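Local coordinates for putative exported protein (Bacteroides fragilis, PDB 3FZX) that is of unknown function but binds calcium ions and, with its YmcC-like fold, probably binds lipid or another hydrophobic ligand, at residues A[158-163]-A[211-216]; A[18-23]-A[31-36]. All blocks are in the same frame, centred on the assembly; numbering follows the deposited sequence.

Overall arrangement
Contact 2 comes first along the chain and is complete before contact 1 opens. It pairs strands 18-25 and 30-44, the first hairpin of an antiparallel sheet that closes into a barrel. Contact 1 lies about 10 Å away, centre to centre, where the turn between strands 136-158 and 161-175 packs on the last strand, 207-217. The barrel is closed between the two contacts, where strand 207-217 pairs with 18-25: E214 N lies 2.8 Å from T20 O, a probable hydrogen bond. Contact 1 packs a hairpin turn on one of these strands and contact 2 pairs the other with its hairpin partner, both away from the calcium sites.

Contact 1: A[158-163]-A[211-216]; sequences TPAGAF and SVLERI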
ATOM      1  N   THR A 158      17.016  -9.664  23.269  1.00 31.83           N
ATOM      2  CA  THR A 158      17.728  -8.875  22.292  1.00 31.98           C
ATOM      3  C   THR A 158      18.594  -7.829  23.014  1.00 32.31           C
ATOM      4  O   THR A 158      18.463  -7.641  24.248  1.00 29.00           O
ATOM      5  CB  THR A 158      16.757  -8.127  21.341  1.00 32.74           C
ATOM      6  OG1 THR A 158      16.267  -6.955  21.995  1.00 31.80           O
ATOM      7  CG2 THR A 158      15.596  -9.008  20.904  1.00 31.60           C
ATOM      8  N   PRO A 159      19.475  -7.136  22.256  1.00 31.06           N
ATOM      9  CA  PRO A 159      20.250  -6.046  22.883  1.00 31.32           C
ATOM     10  C   PRO A 159      19.395  -4.912  23.467  1.00 31.21           C
ATOM     11  O   PRO A 159      19.829  -4.258  24.421  1.00 30.31           O
ATOM     12  CB  PRO A 159      21.159  -5.567  21.747  1.00 32.02           C
ATOM     13  CG  PRO A 159      21.401  -6.830  20.936  1.00 29.40           C
ATOM     14  CD  PRO A 159      20.064  -7.554  20.967  1.00 30.96           C
ATOM     15  N   ALA A 160      18.199  -4.702  22.921  1.00 30.73           N
ATOM     16  CA  ALA A 160      17.248  -3.721  23.470  1.00 33.18           C
ATOM     17  C   ALA A 160      16.462  -4.264  24.668  1.00 33.71           C
ATOM     18  O   ALA A 160      15.827  -3.503  25.363  1.00 39.23           O
ATOM     19  CB  ALA A 160      16.276  -3.199  22.379  1.00 29.18           C
ATOM     20  N   GLY A 161      16.496  -5.562  24.915  1.00 34.78           N
ATOM     21  CA  GLY A 161      15.783  -6.163  26.040  1.00 34.27           C
ATOM     22  C   GLY A 161      15.067  -7.450  25.641  1.00 34.37           C
ATOM     23  O   GLY A 161      15.257  -7.972  24.532  1.00 33.63           O
ATOM     24  N   ALA A 162      14.258  -7.958  26.568  1.00 33.53           N
ATOM     25  CA  ALA A 162      13.489  -9.188  26.394  1.00 33.35           C
ATOM     26  C   ALA A 162      12.034  -8.796  26.125  1.00 34.42           C
ATOM     27  O   ALA A 162      11.427  -8.040  26.898  1.00 35.01           O
ATOM     28  CB  ALA A 162      13.597 -10.093  27.639  1.00 28.25           C
ATOM     29  N   PHE A 163      11.488  -9.296  25.025  1.00 34.11           N
ATOM     30  CA  PHE A 163      10.130  -8.977  24.601  1.00 34.09           C
ATOM     31  C   PHE A 163       9.327 -10.253  24.307  1.00 33.11           C
ATOM     32  O   PHE A 163       9.828 -11.188  23.682  1.00 35.32           O
ATOM     33  CB  PHE A 163      10.193  -8.074  23.373  1.00 34.13           C
ATOM     34  CG  PHE A 163      10.932  -6.803  23.623  1.00 38.77           C
ATOM     35  CD1 PHE A 163      10.331  -5.763  24.336  1.00 42.88           C
ATOM     36  CD2 PHE A 163      12.240  -6.646  23.191  1.00 35.85           C
ATOM     37  CE1 PHE A 163      11.035  -4.578  24.610  1.00 42.70           C
ATOM     38  CE2 PHE A 163      12.951  -5.470  23.468  1.00 42.04           C
ATOM     39  CZ  PHE A 163      12.348  -4.436  24.160  1.00 42.52           C
ATOM     40  N   SER A 211      18.194 -10.539  11.449  1.00 31.19           N
ATOM     41  CA  SER A 211      18.188  -9.221  12.039  1.00 32.52           C
ATOM     42  C   SER A 211      17.635  -9.302  13.459  1.00 33.80           C
ATOM     43  O   SER A 211      16.847 -10.197  13.777  1.00 32.48           O
ATOM     44  CB  SER A 211      17.384  -8.259  11.162  1.00 34.97           C
ATOM     45  OG  SER A 211      15.995  -8.462  11.309  1.00 38.08           O
ATOM     46  N   VAL A 212      18.094  -8.389  14.320  1.00 34.49           N
ATOM     47  CA  VAL A 212      17.733  -8.345  15.729  1.00 34.11           C
ATOM     48  C   VAL A 212      17.569  -6.882  16.157  1.00 35.70           C
ATOM     49  O   VAL A 212      18.384  -6.016  15.823  1.00 35.09           O
ATOM     50  CB  VAL A 212      18.835  -8.995  16.627  1.00 34.96           C
ATOM     51  CG1 VAL A 212      18.368  -9.098  18.084  1.00 31.64           C
ATOM     52  CG2 VAL A 212      19.232 -10.378  16.091  1.00 32.62           C
ATOM     53  N   LEU A 213      16.500  -6.613  16.890  1.00 36.97           N
ATOM     54  CA  LEU A 213      16.261  -5.315  17.511  1.00 35.48           C
ATOM     55  C   LEU A 213      17.480  -4.942  18.341  1.00 34.97           C
ATOM     56  O   LEU A 213      17.953  -5.728  19.154  1.00 34.52           O
ATOM     57  CB  LEU A 213      15.025  -5.392  18.418  1.00 35.23           C
ATOM     58  CG  LEU A 213      14.609  -4.101  19.151  1.00 38.15           C
ATOM     59  CD1 LEU A 213      14.247  -3.016  18.188  1.00 27.46           C
ATOM     60  CD2 LEU A 213      13.477  -4.434  20.131  1.00 33.90           C
ATOM     61  N   GLU A 214      17.984  -3.737  18.119  1.00 32.70           N
ATOM     62  CA  GLU A 214      19.198  -3.262  18.750  1.00 32.08           C
ATOM     63  C   GLU A 214      18.944  -2.147  19.776  1.00 33.22           C
ATOM     64  O   GLU A 214      19.609  -2.096  20.794  1.00 32.77           O
ATOM     65  CB  GLU A 214      20.159  -2.773  17.641  1.00 31.67           C
ATOM     66  CG  GLU A 214      21.449  -2.083  18.104  1.00 31.71           C
ATOM     67  CD  GLU A 214      22.393  -2.992  18.849  1.00 35.16           C
ATOM     68  OE1 GLU A 214      22.201  -4.217  18.784  1.00 36.36           O
ATOM     69  OE2 GLU A 214      23.364  -2.488  19.456  1.00 39.50           O
ATOM     70  N   ARG A 215      18.005  -1.243  19.508  1.00 34.90           N
ATOM     71  CA  ARG A 215      17.794  -0.107  20.398  1.00 35.19           C
ATOM     72  C   ARG A 215      16.389   0.503  20.253  1.00 35.28           C
ATOM     73  O   ARG A 215      15.862   0.584  19.140  1.00 35.21           O
ATOM     74  CB  ARG A 215      18.855   0.966  20.076  1.00 35.58           C
ATOM     75  CG  ARG A 215      18.901   2.142  21.035  1.00 40.48           C
ATOM     76  CD  ARG A 215      19.792   3.276  20.538  1.00 39.44           C
ATOM     77  NE  ARG A 215      19.688   4.441  21.430  1.00 54.20           N
ATOM     78  CZ  ARG A 215      20.234   5.649  21.224  1.00 60.42           C
ATOM     79  NH1 ARG A 215      20.958   5.907  20.134  1.00 63.87           N
ATOM     80  NH2 ARG A 215      20.047   6.620  22.122  1.00 56.52           N
ATOM     81  N   ILE A 216      15.815   0.912  21.393  1.00 34.17           N
ATOM     82  CA  ILE A 216      14.581   1.672  21.479  1.00 34.09           C
ATOM     83  C   ILE A 216      14.933   2.983  22.188  1.00 34.68           C
ATOM     84  O   ILE A 216      15.479   2.953  23.274  1.00 36.93           O
ATOM     85  CB  ILE A 216      13.518   0.912  22.307  1.00 34.47           C
ATOM     86  CG1 ILE A 216      13.096  -0.391  21.597  1.00 38.43           C
ATOM     87  CG2 ILE A 216      12.281   1.778  22.521  1.00 35.51           C
ATOM     88  CD1 ILE A 216      12.335  -1.376  22.482  1.00 37.36           C
TER
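The tight hairpin turn between strands 136-158 and 161-175, a type I beta turn from T158 to G161, packs against the strand that closes the barrel. The closest side-chain pairs are mostly apolar. F163, its CG anti to the carbonyl carbon (chi1 -59°), carries its ring to two aliphatic ends: CE2 lies 3.5 Å from L213 CD2, and CZ lies 3.5 Å from I216 CD1. Both methyls approach obliquely. A160 CB adds a third contact to this cluster, 3.7 Å from L213 CG. On the other flank the ring of P159 crosses V212 at about a right angle, its CD 3.7 Å from V212 CG1 and 3.3 Å from L213 O, while E214, bent at chi2 (66°), brings OE1 against P159 CB. Within the turn, T158 OG1 donates to G161 O at 2.9 Å, and that oxygen also accepts from T158 N, at 2.7 Å. E214 and R215 both face T20, a classic beta bulge in strand 207-217, where it pairs with strand 18-25. No hydrogen bond crosses from the turn to 211-216: apolar carbons meet, and others rest on the L213 carbonyl and the E214 carboxylate, so van der Waals packing is what joins these two segments.

Contact 2: A[18-23]-A[31-36]; sequences QITRNC and TNILVY
R21 NH1 meets the ring of Y36 at its edge, in the ring plane, 4.0 Å from Y36 CE2. The guanidinium and ring planes are turned 34° apart, and the two side chains run side by side in the same direction, so this is not a face-on stack. The ring of F11 meets that of Y36 edge-to-face. L34 CD2 reaches the guanidinium obliquely, 3.9 Å from R21 NH2. R21 bends at chi3 (80°), which turns its head group alongside these neighbours; D84 engages both polar ends, through a salt bridge to R21 and a hydrogen bond from Y36 OH, and probably steadies the arginine's positive charge.

The pairing itself is antiparallel, with the strand axes 4.7 Å apart at closest approach. R21 and L34 form a hydrogen-bonded pair, R21 N to L34 O at 2.8 Å and the return bond L34 N to R21 O equally short and nearly straight (177° at the hydrogen). T31 and N32 both face C23 in a classic beta bulge: T31 N donates to C23 O at 2.8 Å, whereas N32 N reaches the same oxygen only weakly, at 3.4 Å. On the face bearing T20, N22, I33 and V35, T20 CG2 presses on I33 CG2 at 3.4 Å, a close methyl-to-methyl approach.

In the barrel, strand 207-217 flanks segment 18-23 through backbone bonds, and the I33 backbone hydrogen-bonds with A57 of strand 47-58 beyond segment 31-36. L92 of helix 89-94 packs on C23 and N32, while M69 of strand 63-74 touches Y36.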
ATOM      1  N   GLN A  18      12.274   6.201  18.335  1.00 35.95           N
ATOM      2  CA  GLN A  18      13.257   5.711  17.359  1.00 37.49           C
ATOM      3  C   GLN A  18      13.687   4.271  17.672  1.00 34.65           C
ATOM      4  O   GLN A  18      14.079   3.980  18.784  1.00 35.43           O
ATOM      5  CB  GLN A  18      14.465   6.643  17.393  1.00 39.56           C
ATOM      6  CG  GLN A  18      15.123   6.823  16.073  1.00 52.90           C
ATOM      7  CD  GLN A  18      16.135   7.939  16.098  1.00 60.94           C
ATOM      8  OE1 GLN A  18      17.341   7.691  16.124  1.00 61.08           O
ATOM      9  NE2 GLN A  18      15.650   9.178  16.111  1.00 68.09           N
ATOM     10  N   ILE A  19      13.547   3.378  16.702  1.00 34.30           N
ATOM     11  CA  ILE A  19      13.849   1.953  16.845  1.00 35.67           C
ATOM     12  C   ILE A  19      14.974   1.649  15.871  1.00 36.20           C
ATOM     13  O   ILE A  19      14.906   2.080  14.714  1.00 35.47           O
ATOM     14  CB  ILE A  19      12.638   1.049  16.438  1.00 36.63           C
ATOM     15  CG1 ILE A  19      11.448   1.245  17.383  1.00 42.61           C
ATOM     16  CG2 ILE A  19      13.003  -0.431  16.428  1.00 39.03           C
ATOM     17  CD1 ILE A  19      11.759   1.128  18.786  1.00 40.92           C
ATOM     18  N   THR A  20      16.002   0.935  16.336  1.00 35.59           N
ATOM     19  CA  THR A  20      17.116   0.514  15.502  1.00 33.81           C
ATOM     20  C   THR A  20      17.157  -0.990  15.481  1.00 33.84           C
ATOM     21  O   THR A  20      17.059  -1.619  16.523  1.00 34.57           O
ATOM     22  CB  THR A  20      18.426   1.028  16.048  1.00 36.67           C
ATOM     23  OG1 THR A  20      18.319   2.440  16.175  1.00 39.29           O
ATOM     24  CG2 THR A  20      19.625   0.666  15.119  1.00 31.35           C
ATOM     25  N   ARG A  21      17.293  -1.557  14.281  1.00 33.39           N
ATOM     26  CA  ARG A  21      17.459  -2.981  14.117  1.00 33.55           C
ATOM     27  C   ARG A  21      18.739  -3.234  13.280  1.00 32.95           C
ATOM     28  O   ARG A  21      18.981  -2.569  12.266  1.00 33.08           O
ATOM     29  CB  ARG A  21      16.215  -3.565  13.456  1.00 35.03           C
ATOM     30  CG  ARG A  21      16.101  -5.059  13.676  1.00 45.29           C
ATOM     31  CD  ARG A  21      14.714  -5.645  13.487  1.00 45.88           C
ATOM     32  NE  ARG A  21      14.435  -5.846  12.067  1.00 58.21           N
ATOM     33  CZ  ARG A  21      13.598  -5.129  11.330  1.00 56.82           C
ATOM     34  NH1 ARG A  21      12.883  -4.150  11.869  1.00 60.16           N
ATOM     35  NH2 ARG A  21      13.460  -5.416  10.036  1.00 61.56           N
ATOM     36  N   ASN A  22      19.562  -4.175  13.728  1.00 33.42           N
ATOM     37  CA  ASN A  22      20.809  -4.530  13.050  1.00 33.63           C
ATOM     38  C   ASN A  22      20.603  -5.758  12.167  1.00 33.20           C
ATOM     39  O   ASN A  22      19.841  -6.663  12.547  1.00 31.55           O
ATOM     40  CB  ASN A  22      21.934  -4.799  14.072  1.00 33.55           C
ATOM     41  CG  ASN A  22      22.510  -3.526  14.652  1.00 31.85           C
ATOM     42  OD1 ASN A  22      22.088  -2.423  14.317  1.00 34.51           O
ATOM     43  ND2 ASN A  22      23.490  -3.674  15.509  1.00 31.37           N
ATOM     44  N   CYS A  23      21.304  -5.788  11.019  1.00 30.03           N
ATOM     45  CA  CYS A  23      21.251  -6.905  10.059  1.00 30.32           C
ATOM     46  C   CYS A  23      22.576  -7.598   9.975  1.00 30.50           C
ATOM     47  O   CYS A  23      23.598  -6.919   9.869  1.00 31.15           O
ATOM     48  CB  CYS A  23      20.915  -6.383   8.668  1.00 30.48           C
ATOM     49  SG  CYS A  23      19.350  -5.471   8.700  1.00 38.69           S
ATOM     50  N   THR A  31      26.028  -6.207   8.627  1.00 29.84           N
ATOM     51  CA  THR A  31      25.979  -5.654   7.261  1.00 30.85           C
ATOM     52  C   THR A  31      25.230  -4.323   7.188  1.00 30.95           C
ATOM     53  O   THR A  31      25.641  -3.406   6.485  1.00 30.90           O
ATOM     54  CB  THR A  31      25.325  -6.664   6.240  1.00 31.94           C
ATOM     55  OG1 THR A  31      23.940  -6.903   6.559  1.00 37.07           O
ATOM     56  CG2 THR A  31      26.057  -7.998   6.253  1.00 33.04           C
ATOM     57  N   ASN A  32      24.125  -4.193   7.918  1.00 31.49           N
ATOM     58  CA  ASN A  32      23.301  -2.987   7.796  1.00 31.66           C
ATOM     59  C   ASN A  32      22.601  -2.626   9.071  1.00 32.75           C
ATOM     60  O   ASN A  32      22.402  -3.472   9.947  1.00 32.52           O
ATOM     61  CB  ASN A  32      22.237  -3.154   6.688  1.00 31.11           C
ATOM     62  CG  ASN A  32      22.844  -3.405   5.317  1.00 34.95           C
ATOM     63  OD1 ASN A  32      23.170  -4.537   4.977  1.00 33.44           O
ATOM     64  ND2 ASN A  32      23.023  -2.353   4.545  1.00 29.43           N
ATOM     65  N   ILE A  33      22.213  -1.357   9.149  1.00 34.17           N
ATOM     66  CA  ILE A  33      21.477  -0.832  10.294  1.00 35.95           C
ATOM     67  C   ILE A  33      20.228  -0.151   9.773  1.00 36.80           C
ATOM     68  O   ILE A  33      20.337   0.696   8.879  1.00 33.79           O
ATOM     69  CB  ILE A  33      22.301   0.201  11.062  1.00 38.07           C
ATOM     70  CG1 ILE A  33      23.654  -0.400  11.484  1.00 37.71           C
ATOM     71  CG2 ILE A  33      21.490   0.742  12.261  1.00 34.70           C
ATOM     72  CD1 ILE A  33      24.636   0.634  11.984  1.00 34.34           C
ATOM     73  N   LEU A  34      19.058  -0.540  10.304  1.00 35.86           N
ATOM     74  CA  LEU A  34      17.780   0.062   9.923  1.00 36.70           C
ATOM     75  C   LEU A  34      17.252   0.887  11.104  1.00 37.84           C
ATOM     76  O   LEU A  34      17.181   0.396  12.245  1.00 36.75           O
ATOM     77  CB  LEU A  34      16.761  -1.018   9.542  1.00 36.75           C
ATOM     78  CG  LEU A  34      15.323  -0.544   9.220  1.00 41.70           C
ATOM     79  CD1 LEU A  34      15.274   0.493   8.038  1.00 44.91           C
ATOM     80  CD2 LEU A  34      14.373  -1.740   8.956  1.00 41.70           C
ATOM     81  N   VAL A  35      16.870   2.130  10.826  1.00 38.33           N
ATOM     82  CA  VAL A  35      16.400   3.062  11.857  1.00 38.62           C
ATOM     83  C   VAL A  35      15.042   3.605  11.443  1.00 40.00           C
ATOM     84  O   VAL A  35      14.901   4.140  10.329  1.00 40.08           O
ATOM     85  CB  VAL A  35      17.349   4.270  12.030  1.00 39.34           C
ATOM     86  CG1 VAL A  35      16.869   5.151  13.192  1.00 39.78           C
ATOM     87  CG2 VAL A  35      18.777   3.821  12.263  1.00 32.90           C
ATOM     88  N   TYR A  36      14.051   3.445  12.316  1.00 39.09           N
ATOM     89  CA  TYR A  36      12.725   4.001  12.108  1.00 39.68           C
ATOM     90  C   TYR A  36      12.535   5.124  13.109  1.00 40.35           C
ATOM     91  O   TYR A  36      12.928   4.983  14.272  1.00 40.54           O
ATOM     92  CB  TYR A  36      11.655   2.957  12.407  1.00 39.92           C
ATOM     93  CG  TYR A  36      11.509   1.852  11.411  1.00 47.36           C
ATOM     94  CD1 TYR A  36      11.012   2.109  10.130  1.00 64.58           C
ATOM     95  CD2 TYR A  36      11.777   0.528  11.762  1.00 53.06           C
ATOM     96  CE1 TYR A  36      10.817   1.062   9.192  1.00 62.85           C
ATOM     97  CE2 TYR A  36      11.594  -0.514  10.847  1.00 57.47           C
ATOM     98  CZ  TYR A  36      11.116  -0.246   9.562  1.00 63.01           C
ATOM     99  OH  TYR A  36      10.933  -1.287   8.662  1.00 62.99           O
TER